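Local coordinates for glycosyl hydrolase family 2, TIM barrel domain protein (Faecalibacterium prausnitzii A2-165, PDB 6ED2) that probably hydrolyses beta-glucuronides, releasing glucuronic acid from its conjugates, as a gut bacterial beta-glucuronidase of glycosyl hydrolase family 2, at residues A62-S67 and F153-V158; N126-A131 and T145-Y150; A447-Y452 and T482-R487; L439-C444 and T471-M476. One frame throughout, in Å; residues are numbered along the deposited sequence.

Interaction 1. Residues A62-S67 and F153-V158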
loop_
_atom_site.group_PDB
_atom_site.type_symbol
_atom_site.label_atom_id
_atom_site.label_comp_id
_atom_site.label_asym_id
_atom_site.label_seq_id
_atom_site.Cartn_x
_atom_site.Cartn_y
_atom_site.Cartn_z
ATOM N N ALA A 62 -39.582 -0.592 25.723
ATOM C CA ALA A 62 -40.032 -1.872 25.186
ATOM C C ALA A 62 -41.362 -1.750 24.447
ATOM O O ALA A 62 -41.685 -2.617 23.625
ATOM C CB ALA A 62 -40.150 -2.906 26.304
ATOM N N LEU A 63 -42.135 -0.697 24.725
ATOM C CA LEU A 63 -43.384 -0.427 24.025
ATOM C C LEU A 63 -43.169 0.424 22.778
ATOM O O LEU A 63 -43.827 0.196 21.760
ATOM C CB LEU A 63 -44.378 0.258 24.961
ATOM C CG LEU A 63 -44.864 -0.598 26.128
ATOM C CD1 LEU A 63 -45.427 0.275 27.242
ATOM C CD2 LEU A 63 -45.893 -1.588 25.637
ATOM N N ASP A 64 -42.271 1.408 22.836
ATOM C CA ASP A 64 -41.721 2.007 21.624
ATOM C C ASP A 64 -40.453 2.768 21.971
ATOM O O ASP A 64 -40.378 3.425 23.014
ATOM C CB ASP A 64 -42.707 2.951 20.910
ATOM C CG ASP A 64 -42.666 2.794 19.377
ATOM O OD1 ASP A 64 -43.653 2.270 18.813
ATOM O OD2 ASP A 64 -41.653 3.171 18.734
ATOM N N LEU A 65 -39.471 2.670 21.086
ATOM C CA LEU A 65 -38.270 3.476 21.188
ATOM C C LEU A 65 -38.628 4.922 20.894
ATOM O O LEU A 65 -39.158 5.206 19.810
ATOM C CB LEU A 65 -37.208 2.980 20.204
ATOM C CG LEU A 65 -36.567 1.640 20.532
ATOM C CD1 LEU A 65 -35.527 1.289 19.479
ATOM C CD2 LEU A 65 -35.954 1.712 21.924
ATOM N N PRO A 66 -38.386 5.856 21.820
ATOM C CA PRO A 66 -38.691 7.272 21.535
ATOM C C PRO A 66 -37.956 7.820 20.321
ATOM O O PRO A 66 -38.555 8.530 19.505
ATOM C CB PRO A 66 -38.274 7.989 22.834
ATOM C CG PRO A 66 -37.458 6.998 23.603
ATOM C CD PRO A 66 -37.988 5.650 23.221
ATOM N N SER A 67 -36.669 7.524 20.183
ATOM C CA SER A 67 -35.931 7.845 18.974
ATOM C C SER A 67 -35.096 6.632 18.601
ATOM O O SER A 67 -34.703 5.845 19.464
ATOM C CB SER A 67 -35.051 9.084 19.164
ATOM O OG SER A 67 -33.996 8.817 20.064
ATOM N N PHE A 153 -49.723 -7.619 13.906
ATOM C CA PHE A 153 -48.313 -7.352 14.113
ATOM C C PHE A 153 -47.994 -7.322 15.607
ATOM O O PHE A 153 -48.842 -6.992 16.443
ATOM C CB PHE A 153 -47.909 -6.041 13.438
ATOM C CG PHE A 153 -47.741 -6.174 11.954
ATOM C CD1 PHE A 153 -46.586 -6.747 11.421
ATOM C CD2 PHE A 153 -48.752 -5.768 11.090
ATOM C CE1 PHE A 153 -46.426 -6.901 10.052
ATOM C CE2 PHE A 153 -48.610 -5.917 9.706
ATOM C CZ PHE A 153 -47.441 -6.476 9.184
ATOM N N ASN A 154 -46.760 -7.700 15.931
ATOM C CA ASN A 154 -46.280 -7.778 17.301
ATOM C C ASN A 154 -44.937 -7.078 17.405
ATOM O O ASN A 154 -44.116 -7.161 16.485
ATOM C CB ASN A 154 -46.168 -9.242 17.733
ATOM C CG ASN A 154 -47.523 -9.924 17.791
ATOM O OD1 ASN A 154 -48.154 -9.955 18.843
ATOM N ND2 ASN A 154 -47.984 -10.450 16.660
ATOM N N LYS A 155 -44.716 -6.387 18.521
ATOM C CA LYS A 155 -43.477 -5.654 18.729
ATOM C C LYS A 155 -42.439 -6.544 19.410
ATOM O O LYS A 155 -42.709 -7.148 20.454
ATOM C CB LYS A 155 -43.711 -4.398 19.561
ATOM C CG LYS A 155 -42.418 -3.650 19.824
ATOM C CD LYS A 155 -42.644 -2.163 19.933
ATOM C CE LYS A 155 -42.908 -1.557 18.576
ATOM N NZ LYS A 155 -43.224 -0.110 18.724
ATOM N N LEU A 156 -41.258 -6.631 18.807
ATOM C CA LEU A 156 -40.125 -7.353 19.366
ATOM C C LEU A 156 -39.078 -6.331 19.763
ATOM O O LEU A 156 -38.546 -5.623 18.900
ATOM C CB LEU A 156 -39.554 -8.340 18.353
ATOM C CG LEU A 156 -38.239 -9.025 18.693
ATOM C CD1 LEU A 156 -38.315 -9.688 20.082
ATOM C CD2 LEU A 156 -37.946 -10.040 17.599
ATOM N N SER A 157 -38.793 -6.244 21.060
ATOM C CA SER A 157 -37.761 -5.354 21.578
ATOM C C SER A 157 -36.698 -6.175 22.288
ATOM O O SER A 157 -37.020 -7.044 23.103
ATOM C CB SER A 157 -38.339 -4.320 22.544
ATOM O OG SER A 157 -39.516 -3.760 22.002
ATOM N N VAL A 158 -35.435 -5.889 21.995
ATOM C CA VAL A 158 -34.319 -6.577 22.624
ATOM C C VAL A 158 -33.469 -5.539 23.336
ATOM O O VAL A 158 -32.940 -4.616 22.705
ATOM C CB VAL A 158 -33.488 -7.384 21.613
ATOM C CG1 VAL A 158 -32.320 -8.083 22.316
ATOM C CG2 VAL A 158 -34.361 -8.406 20.905
HETATM O O HOH W 1 -41.972 -5.246 23.182
#

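Interaction 2. Residues N126-A131 and T145-Y150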
loop_
_atom_site.group_PDB
_atom_site.type_symbol
_atom_site.label_atom_id
_atom_site.label_comp_id
_atom_site.label_asym_id
_atom_site.label_seq_id
_atom_site.Cartn_x
_atom_site.Cartn_y
_atom_site.Cartn_z
ATOM N N ASN A 126 -44.419 -7.215 22.790
ATOM C CA ASN A 126 -45.528 -6.343 23.184
ATOM C C ASN A 126 -45.345 -5.830 24.605
ATOM O O ASN A 126 -46.279 -5.814 25.404
ATOM C CB ASN A 126 -46.872 -7.058 23.036
ATOM C CG ASN A 126 -47.106 -7.546 21.621
ATOM O OD1 ASN A 126 -46.729 -6.870 20.651
ATOM N ND2 ASN A 126 -47.693 -8.737 21.486
ATOM N N GLY A 127 -44.122 -5.432 24.932
ATOM C CA GLY A 127 -43.848 -4.841 26.218
ATOM C C GLY A 127 -43.643 -5.804 27.373
ATOM O O GLY A 127 -43.302 -5.345 28.466
ATOM N N VAL A 128 -43.823 -7.115 27.194
ATOM C CA VAL A 128 -43.676 -8.052 28.302
ATOM C C VAL A 128 -42.411 -8.887 28.107
ATOM O O VAL A 128 -42.160 -9.420 27.015
ATOM C CB VAL A 128 -44.935 -8.927 28.500
ATOM C CG1 VAL A 128 -46.152 -8.354 27.774
ATOM C CG2 VAL A 128 -44.708 -10.370 28.138
ATOM N N GLU A 129 -41.612 -8.986 29.180
ATOM C CA GLU A 129 -40.344 -9.711 29.159
ATOM C C GLU A 129 -40.587 -11.206 29.049
ATOM O O GLU A 129 -41.363 -11.771 29.819
ATOM C CB GLU A 129 -39.536 -9.394 30.421
ATOM C CG GLU A 129 -38.062 -9.817 30.355
ATOM C CD GLU A 129 -37.179 -9.080 31.367
ATOM O OE1 GLU A 129 -37.689 -8.191 32.086
ATOM O OE2 GLU A 129 -35.969 -9.381 31.433
ATOM N N VAL A 130 -39.916 -11.854 28.091
ATOM C CA VAL A 130 -40.197 -13.248 27.755
ATOM C C VAL A 130 -38.932 -14.102 27.725
ATOM O O VAL A 130 -39.014 -15.329 27.574
ATOM C CB VAL A 130 -40.918 -13.361 26.391
ATOM C CG1 VAL A 130 -42.357 -12.878 26.487
ATOM C CG2 VAL A 130 -40.146 -12.617 25.310
ATOM N N ALA A 131 -37.756 -13.481 27.810
ATOM C CA ALA A 131 -36.530 -14.272 27.869
ATOM C C ALA A 131 -35.385 -13.414 28.380
ATOM O O ALA A 131 -35.397 -12.185 28.252
ATOM C CB ALA A 131 -36.150 -14.884 26.519
ATOM N N THR A 145 -46.106 -17.828 22.825
ATOM C CA THR A 145 -47.408 -18.371 22.448
ATOM C C THR A 145 -48.568 -17.586 23.048
ATOM O O THR A 145 -49.541 -17.274 22.353
ATOM C CB THR A 145 -47.488 -19.827 22.879
ATOM O OG1 THR A 145 -46.426 -20.542 22.252
ATOM C CG2 THR A 145 -48.839 -20.434 22.490
ATOM N N ASN A 146 -48.496 -17.273 24.338
ATOM C CA ASN A 146 -49.600 -16.605 25.014
ATOM C C ASN A 146 -49.408 -15.111 25.128
ATOM O O ASN A 146 -50.172 -14.466 25.843
ATOM C CB ASN A 146 -49.813 -17.191 26.408
ATOM C CG ASN A 146 -50.102 -18.666 26.363
ATOM O OD1 ASN A 146 -49.476 -19.448 27.071
ATOM N ND2 ASN A 146 -51.034 -19.063 25.498
ATOM N N ILE A 147 -48.407 -14.547 24.451
ATOM C CA ILE A 147 -48.170 -13.116 24.494
ATOM C C ILE A 147 -48.528 -12.423 23.178
ATOM O O ILE A 147 -48.860 -11.232 23.189
ATOM C CB ILE A 147 -46.699 -12.836 24.876
ATOM C CG1 ILE A 147 -46.328 -13.607 26.144
ATOM C CG2 ILE A 147 -46.469 -11.364 25.088
ATOM C CD1 ILE A 147 -47.134 -13.180 27.361
ATOM N N VAL A 148 -48.468 -13.123 22.056
ATOM C CA VAL A 148 -48.674 -12.499 20.754
ATOM C C VAL A 148 -50.161 -12.295 20.498
ATOM O O VAL A 148 -51.017 -13.019 21.022
ATOM C CB VAL A 148 -48.039 -13.350 19.637
ATOM C CG1 VAL A 148 -46.519 -13.291 19.725
ATOM C CG2 VAL A 148 -48.547 -14.784 19.716
ATOM N N ARG A 149 -50.470 -11.294 19.677
ATOM C CA ARG A 149 -51.798 -11.152 19.098
ATOM C C ARG A 149 -51.799 -11.838 17.738
ATOM O O ARG A 149 -50.897 -11.609 16.923
ATOM C CB ARG A 149 -52.188 -9.680 18.954
ATOM C CG ARG A 149 -51.913 -8.813 20.168
ATOM C CD ARG A 149 -51.348 -7.469 19.721
ATOM N NE ARG A 149 -50.973 -6.602 20.841
ATOM C CZ ARG A 149 -50.093 -5.605 20.745
ATOM N NH1 ARG A 149 -49.808 -4.856 21.815
ATOM N NH2 ARG A 149 -49.488 -5.360 19.576
ATOM N N TYR A 150 -52.806 -12.674 17.501
ATOM C CA TYR A 150 -52.878 -13.496 16.299
ATOM C C TYR A 150 -53.513 -12.733 15.133
ATOM O O TYR A 150 -54.430 -11.932 15.320
ATOM C CB TYR A 150 -53.642 -14.789 16.602
ATOM C CG TYR A 150 -52.822 -15.714 17.481
ATOM C CD1 TYR A 150 -52.067 -16.757 16.929
ATOM C CD2 TYR A 150 -52.757 -15.518 18.857
ATOM C CE1 TYR A 150 -51.292 -17.584 17.730
ATOM C CE2 TYR A 150 -51.988 -16.343 19.665
ATOM C CZ TYR A 150 -51.264 -17.372 19.097
ATOM O OH TYR A 150 -50.506 -18.171 19.908
#

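Interaction 3. Residues A447-Y452 and T482-R487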
loop_
_atom_site.group_PDB
_atom_site.type_symbol
_atom_site.label_atom_id
_atom_site.label_comp_id
_atom_site.label_asym_id
_atom_site.label_seq_id
_atom_site.Cartn_x
_atom_site.Cartn_y
_atom_site.Cartn_z
ATOM N N ALA A 447 -2.569 -20.671 41.081
ATOM C CA ALA A 447 -3.184 -21.485 42.121
ATOM C C ALA A 447 -4.680 -21.542 41.863
ATOM O O ALA A 447 -5.281 -20.554 41.436
ATOM C CB ALA A 447 -2.911 -20.897 43.510
ATOM N N GLY A 448 -5.279 -22.708 42.110
ATOM C CA GLY A 448 -6.690 -22.905 41.842
ATOM C C GLY A 448 -7.011 -23.395 40.445
ATOM O O GLY A 448 -8.194 -23.600 40.133
ATOM N N THR A 449 -5.998 -23.588 39.597
ATOM C CA THR A 449 -6.228 -24.078 38.240
ATOM C C THR A 449 -6.909 -25.439 38.260
ATOM O O THR A 449 -7.900 -25.661 37.547
ATOM C CB THR A 449 -4.898 -24.169 37.481
ATOM O OG1 THR A 449 -4.390 -22.857 37.231
ATOM C CG2 THR A 449 -5.055 -24.937 36.184
ATOM N N GLU A 450 -6.376 -26.371 39.069
ATOM C CA GLU A 450 -6.910 -27.730 39.079
ATOM C C GLU A 450 -8.357 -27.754 39.550
ATOM O O GLU A 450 -9.187 -28.469 38.980
ATOM C CB GLU A 450 -6.062 -28.641 39.965
ATOM C CG GLU A 450 -4.616 -28.739 39.561
ATOM C CD GLU A 450 -3.706 -27.891 40.450
ATOM O OE1 GLU A 450 -3.972 -26.656 40.636
ATOM O OE2 GLU A 450 -2.724 -28.478 40.968
ATOM N N GLU A 451 -8.678 -26.990 40.596
ATOM C CA GLU A 451 -10.057 -26.945 41.070
ATOM C C GLU A 451 -10.993 -26.400 39.993
ATOM O O GLU A 451 -12.174 -26.762 39.950
ATOM C CB GLU A 451 -10.145 -26.098 42.340
ATOM C CG GLU A 451 -9.423 -26.693 43.578
ATOM C CD GLU A 451 -7.896 -26.475 43.587
ATOM O OE1 GLU A 451 -7.309 -25.985 42.579
ATOM O OE2 GLU A 451 -7.269 -26.806 44.621
ATOM N N TYR A 452 -10.480 -25.543 39.111
ATOM C CA TYR A 452 -11.293 -24.997 38.033
ATOM C C TYR A 452 -11.385 -25.976 36.866
ATOM O O TYR A 452 -12.484 -26.260 36.382
ATOM C CB TYR A 452 -10.715 -23.650 37.580
ATOM C CG TYR A 452 -11.643 -22.874 36.696
ATOM C CD1 TYR A 452 -12.579 -22.001 37.238
ATOM C CD2 TYR A 452 -11.604 -23.021 35.318
ATOM C CE1 TYR A 452 -13.451 -21.289 36.428
ATOM C CE2 TYR A 452 -12.472 -22.304 34.496
ATOM C CZ TYR A 452 -13.393 -21.447 35.063
ATOM O OH TYR A 452 -14.259 -20.754 34.264
ATOM N N THR A 482 5.608 -26.152 34.645
ATOM C CA THR A 482 4.866 -25.273 35.537
ATOM C C THR A 482 3.358 -25.260 35.291
ATOM O O THR A 482 2.613 -24.803 36.165
ATOM C CB THR A 482 5.395 -23.829 35.445
ATOM O OG1 THR A 482 5.108 -23.282 34.152
ATOM C CG2 THR A 482 6.909 -23.774 35.680
ATOM N N SER A 483 2.888 -25.737 34.140
ATOM C CA SER A 483 1.458 -25.710 33.852
ATOM C C SER A 483 0.724 -26.687 34.762
ATOM O O SER A 483 0.990 -27.898 34.730
ATOM C CB SER A 483 1.186 -26.064 32.390
ATOM O OG SER A 483 -0.205 -26.308 32.200
ATOM N N LYS A 484 -0.203 -26.165 35.568
ATOM C CA LYS A 484 -1.071 -27.010 36.374
ATOM C C LYS A 484 -2.245 -27.572 35.590
ATOM O O LYS A 484 -2.954 -28.446 36.105
ATOM C CB LYS A 484 -1.605 -26.236 37.568
ATOM C CG LYS A 484 -0.509 -25.720 38.488
ATOM C CD LYS A 484 -1.086 -24.693 39.450
ATOM C CE LYS A 484 -0.446 -24.808 40.803
ATOM N NZ LYS A 484 0.933 -24.264 40.765
ATOM N N GLY A 485 -2.479 -27.089 34.373
ATOM C CA GLY A 485 -3.646 -27.532 33.649
ATOM C C GLY A 485 -3.370 -28.562 32.581
ATOM O O GLY A 485 -4.292 -29.287 32.195
ATOM N N GLN A 486 -2.125 -28.659 32.090
ATOM C CA GLN A 486 -1.902 -29.475 30.897
ATOM C C GLN A 486 -2.294 -30.928 31.113
ATOM O O GLN A 486 -2.719 -31.599 30.160
ATOM C CB GLN A 486 -0.450 -29.379 30.424
ATOM C CG GLN A 486 0.583 -29.875 31.420
ATOM C CD GLN A 486 0.856 -31.365 31.292
ATOM O OE1 GLN A 486 0.477 -31.998 30.299
ATOM N NE2 GLN A 486 1.492 -31.945 32.313
ATOM N N ARG A 487 -2.179 -31.440 32.348
ATOM C CA ARG A 487 -2.444 -32.865 32.566
ATOM C C ARG A 487 -3.900 -33.242 32.295
ATOM O O ARG A 487 -4.183 -34.423 32.059
ATOM C CB ARG A 487 -2.041 -33.278 33.992
ATOM C CG ARG A 487 -2.908 -32.737 35.121
ATOM C CD ARG A 487 -2.528 -33.394 36.471
ATOM N NE ARG A 487 -3.137 -32.723 37.630
ATOM C CZ ARG A 487 -4.287 -33.112 38.188
ATOM N NH1 ARG A 487 -4.941 -34.160 37.700
ATOM N NH2 ARG A 487 -4.781 -32.463 39.228
HETATM O O HOH W 2 -2.027 -30.112 38.055
HETATM O O HOH W 3 -3.169 -31.111 40.869
#

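Interaction 4. Residues L439-C444 and T471-M476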
loop_
_atom_site.group_PDB
_atom_site.type_symbol
_atom_site.label_atom_id
_atom_site.label_comp_id
_atom_site.label_asym_id
_atom_site.label_seq_id
_atom_site.Cartn_x
_atom_site.Cartn_y
_atom_site.Cartn_z
ATOM N N LEU A 439 -10.720 -23.768 26.979
ATOM C CA LEU A 439 -10.194 -22.471 27.386
ATOM C C LEU A 439 -9.157 -22.049 26.360
ATOM O O LEU A 439 -8.517 -22.897 25.732
ATOM C CB LEU A 439 -9.542 -22.489 28.782
ATOM C CG LEU A 439 -10.212 -23.126 30.003
ATOM C CD1 LEU A 439 -9.770 -24.561 30.140
ATOM C CD2 LEU A 439 -9.885 -22.346 31.270
ATOM N N ASN A 440 -9.014 -20.734 26.163
ATOM C CA ASN A 440 -7.938 -20.198 25.331
ATOM C C ASN A 440 -7.005 -19.384 26.213
ATOM O O ASN A 440 -7.395 -18.335 26.741
ATOM C CB ASN A 440 -8.443 -19.338 24.170
ATOM C CG ASN A 440 -7.289 -18.845 23.274
ATOM O OD1 ASN A 440 -6.735 -19.603 22.465
ATOM N ND2 ASN A 440 -6.910 -17.583 23.438
ATOM N N GLU A 441 -5.777 -19.864 26.352
ATOM C CA GLU A 441 -4.724 -19.168 27.081
ATOM C C GLU A 441 -5.138 -18.757 28.500
ATOM O O GLU A 441 -5.025 -17.588 28.871
ATOM C CB GLU A 441 -4.262 -17.950 26.294
ATOM C CG GLU A 441 -3.592 -18.291 24.984
ATOM C CD GLU A 441 -3.023 -17.068 24.294
ATOM O OE1 GLU A 441 -3.394 -15.937 24.672
ATOM O OE2 GLU A 441 -2.200 -17.235 23.375
ATOM N N PRO A 442 -5.613 -19.694 29.315
ATOM C CA PRO A 442 -5.848 -19.373 30.723
ATOM C C PRO A 442 -4.520 -19.320 31.457
ATOM O O PRO A 442 -3.522 -19.903 31.031
ATOM C CB PRO A 442 -6.709 -20.543 31.217
ATOM C CG PRO A 442 -6.245 -21.681 30.395
ATOM C CD PRO A 442 -5.829 -21.128 29.044
ATOM N N GLN A 443 -4.515 -18.596 32.574
ATOM C CA GLN A 443 -3.337 -18.547 33.434
ATOM C C GLN A 443 -3.263 -19.863 34.221
ATOM O O GLN A 443 -3.570 -19.929 35.410
ATOM C CB GLN A 443 -3.400 -17.329 34.356
ATOM C CG GLN A 443 -2.169 -17.138 35.257
ATOM C CD GLN A 443 -2.271 -15.908 36.164
ATOM O OE1 GLN A 443 -3.361 -15.469 36.544
ATOM N NE2 GLN A 443 -1.124 -15.339 36.498
ATOM N N CYS A 444 -2.863 -20.935 33.525
ATOM C CA CYS A 444 -2.934 -22.283 34.091
ATOM C C CYS A 444 -1.731 -22.630 34.974
ATOM O O CYS A 444 -1.555 -23.803 35.330
ATOM C CB CYS A 444 -3.108 -23.333 32.981
ATOM S SG CYS A 444 -1.737 -23.589 31.784
ATOM N N THR A 471 -9.279 -30.393 24.827
ATOM C CA THR A 471 -8.026 -29.653 24.851
ATOM C C THR A 471 -8.306 -28.254 25.382
ATOM O O THR A 471 -9.446 -27.897 25.685
ATOM C CB THR A 471 -7.365 -29.597 23.453
ATOM O OG1 THR A 471 -5.988 -29.193 23.580
ATOM C CG2 THR A 471 -8.087 -28.595 22.535
ATOM N N TYR A 472 -7.239 -27.473 25.513
ATOM C CA TYR A 472 -7.309 -26.040 25.770
ATOM C C TYR A 472 -5.976 -25.490 25.307
ATOM O O TYR A 472 -4.997 -26.228 25.237
ATOM C CB TYR A 472 -7.555 -25.722 27.241
ATOM C CG TYR A 472 -6.315 -25.813 28.114
ATOM C CD1 TYR A 472 -5.590 -24.665 28.463
ATOM C CD2 TYR A 472 -5.875 -27.046 28.611
ATOM C CE1 TYR A 472 -4.459 -24.743 29.273
ATOM C CE2 TYR A 472 -4.746 -27.137 29.421
ATOM C CZ TYR A 472 -4.049 -25.989 29.759
ATOM O OH TYR A 472 -2.938 -26.092 30.566
ATOM N N THR A 473 -5.928 -24.208 24.966
ATOM C CA THR A 473 -4.693 -23.712 24.378
ATOM C C THR A 473 -3.806 -23.103 25.453
ATOM O O THR A 473 -4.275 -22.378 26.335
ATOM C CB THR A 473 -4.963 -22.702 23.260
ATOM O OG1 THR A 473 -5.555 -21.525 23.816
ATOM C CG2 THR A 473 -5.894 -23.312 22.216
ATOM N N VAL A 474 -2.514 -23.403 25.369
ATOM C CA VAL A 474 -1.569 -23.116 26.439
ATOM C C VAL A 474 -0.865 -21.795 26.157
ATOM O O VAL A 474 -0.274 -21.615 25.089
ATOM C CB VAL A 474 -0.556 -24.261 26.598
ATOM C CG1 VAL A 474 0.421 -23.951 27.731
ATOM C CG2 VAL A 474 -1.300 -25.577 26.839
ATOM N N LEU A 475 -0.937 -20.883 27.124
ATOM C CA LEU A 475 -0.215 -19.620 27.120
ATOM C C LEU A 475 1.293 -19.850 27.048
ATOM O O LEU A 475 1.806 -20.883 27.477
ATOM C CB LEU A 475 -0.528 -18.853 28.404
ATOM C CG LEU A 475 -1.265 -17.538 28.347
ATOM C CD1 LEU A 475 -1.098 -16.855 29.678
ATOM C CD2 LEU A 475 -0.719 -16.688 27.216
ATOM N N MET A 476 2.012 -18.834 26.553
ATOM C CA MET A 476 3.462 -18.956 26.394
ATOM C C MET A 476 4.186 -18.979 27.735
ATOM O O MET A 476 5.280 -19.555 27.838
ATOM C CB MET A 476 3.999 -17.812 25.532
ATOM C CG MET A 476 4.083 -18.159 24.035
ATOM S SD MET A 476 5.303 -17.210 23.054
ATOM C CE MET A 476 6.802 -18.201 23.255
HETATM O O HOH W 4 0.675 -17.652 24.194
HETATM O O HOH W 5 -2.366 -21.543 29.488
#

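Interaction 1. Residues A62-S67 and F153-V158
Lys155 reaches from strand 152-161 to the loop at Leu63 and Asp64, while Ser157, two residues on, holds Ala62. The lysine has CG anti to its own N (chi1 178°) and then bends at its second and third torsions, which lays CD beside Leu63 O and brings NZ between Leu63 O and the Asp64 carboxylate. There the ammonium donates to Leu63 O at 3.1 Å and forms a salt bridge with the carboxylate of Asp64, whose side chain crosses it at about a right angle. The modelled separation of 2.4 Å between Lys155 NZ and Asp64 OD1 is too short to be taken literally. A long, weak ion pair with Glu96 adds a second acidic group nearby. A lysine suits this position because its flexible chain can serve a carbonyl and a carboxylate together.

Ala62 O is doubly satisfied. Ser157 OG donates to it at 2.9 Å, from a point tilted 32° out of the carbonyl plane, and a water donates to it at 2.7 Å and more weakly to Lys155 O. The small Ala62 and Ser157 let their CB atoms lie 4.4 Å apart, close enough for that bond. Behind this polar seam, strand 152-161 runs between strands 92-101 and 120-125; Ala62 rests on Phe124 of the latter, and Leu65 and Asp64 touch strand 92-101.

Interaction 2. Residues N126-A131 and T145-Y150
Asn126 and Ile147 meet through a polar grip: Asn126 ND2 donates to Ile147 O at 3.2 Å with an N-H...O angle of 148°, the oxygen lying in the amide plane while the donor stands above the carbonyl plane. The same ND2 also donates to Asn154 OD1, its stronger partner, and Asn126 OD1 accepts from the backbone of Lys155, so the amide is fixed in rotation from both ends. Replacing Asn126 by an alanine would probably leave Ile147 O and Asn154 OD1 without this donor, and Arg149 without the amide it stacks on.

Beside this lies the tight apolar part. With chi1 at -51°, Ile147 CG2 lies opposite the backbone N, and this branch meets Val128, the CG2 atoms of Val128 and Ile147 lying 3.7 Å apart. Branched side chains suit such a small patch because they are stiff and broad near the backbone. Val130 is looser: its CG1 lies alongside Ile147 CG1, pointing the other way, at 4.1 Å.

The solvent side belongs to Arg149. Its exposed guanidinium lies nearly parallel to the Asn126 amide, the planes 19° apart, with Asn126 OD1 over one face, too poorly angled for a hydrogen bond. Asn126 and Gly127, with left-handed backbone angles, form the type I' turn of a two-residue beta hairpin between strands 120-125 and 128-134, and a classic beta bulge follows where Val130 and Ala131 both face Val123.

Interaction 3. Residues A447-Y452 and T482-R487
The first turn of helix 449-463 in the TIM barrel domain meets the loop after the following strand through Thr449 on Lys484 and Gly485. Gly448 is the N-cap residue, its positive phi of 89° easily adopted by glycine. Thr449 places CG2 anti to its N, which points the methyl at the loop: CB lies 3.9 Å from Lys484 CB, and CG2 is 3.8 Å from Gly485 N. Gly485, with no side chain, lets the methyl settle close against its backbone. The Thr449 hydroxyl turns back instead to the carbonyl of Ser446.

Farther out the contact is polar but indirect. Glu450 bends at its second torsion and lays OE1 alongside the aliphatic part of Lys484, 3.7 Å from CD. Lys484 NZ is 5.5 Å from Glu450 OE1, too far for direct contact. Arg487 crosses Glu450 at about a right angle, its NH2 3.7 Å from Glu450 CG. Water joins the charges: one water donates to Glu450 OE2 and accepts from Arg487 NH2, both at 2.7 Å, and another links Arg487 NE to Lys484 O and, weakly, donates to Glu450 OE2. Glu450 and Arg487 also touch a crystal neighbour, which may influence their outer ends.

The loop is held by Ser483, whose OG accepts from Gly485 N and Gln486 N in an ST turn and motif. Lys484 bonds through its backbone to Cys444, Gln486 packs on helix 508-525, and Tyr452 of helix 449-463 packs on helix 409-427.

Interaction 4. Residues L439-C444 and T471-M476
Thr473 and the Asn440-Glu441 pair are joined by an unusual forked bond: Glu441 N donates to Thr473 O at 2.9 Å and, weakly, to Thr473 OG1. That hydroxyl donates to Asn440 OD1 at 2.6 Å, from well above the carbonyl plane. The contact lies at the C-terminal ends of parallel strands 433-440 and 470-474, which helix 449-463 joins in a beta-alpha-beta unit of the TIM barrel. Thr473 N donates to Leu439 O, and beyond, Glu441 takes left-handed backbone angles that turn the chain off the sheet. In relatives of clan GH-A the glutamate of an Asn-Glu pair at the end of the fourth strand is the acid/base, so Glu441 probably plays that part. Consistent with a pocket, Asn440 and Glu441 both bind a glycerol, probably from the crystallisation liquor. Arg353 also donates to Asn440 OD1, and Asn495 to Glu441 OE2, positioning both side chains; Leu475 lies across the Glu441 chain, its CG 3.7 Å from Glu441 CB.

Behind the pair, Tyr472 fills the space between strand and helix 449-463, where Phe453 meets its ring edge-to-face. CD of Pro442 touches Tyr472 CD1 at 3.6 Å, Leu439 CD1 comes obliquely against Tyr472 CB, and Cys444 SG sits at the ring edge, 5.0 Å from the centroid. Cut back to an alanine, Tyr472 would probably leave a gap beside Pro442, Cys444 and Phe453, behind the turn. Beyond the last direct backbone bond a water links the two segments, donating to Pro442 O and accepting from Leu475 N at 2.8 Å.

Interactions 1 and 2 adjoin in the sugar-binding domain, about 12 Å between centres, and share one antiparallel sheet: Lys155 O accepts from Asn126 N, and Asn154 OD1 from Arg149 N. Interaction 2 is nested within the loop that interaction 1 closes. Interactions 3 and 4 lie far off in the TIM barrel domain and belong to one unit, strand 433-440, helix 449-463 and strand 470-474: interaction 4 joins its strands, interaction 3 its helix start to the loop that follows. Only interaction 4 is a buried contact, with strand pairing and aromatic packing. Interaction 3, partly buried, joins direct van der Waals packing to water-bridged charges; interaction 1 uses direct ionic and carbonyl bonds, and interaction 2, at the surface, combines an amide with a small apolar patch.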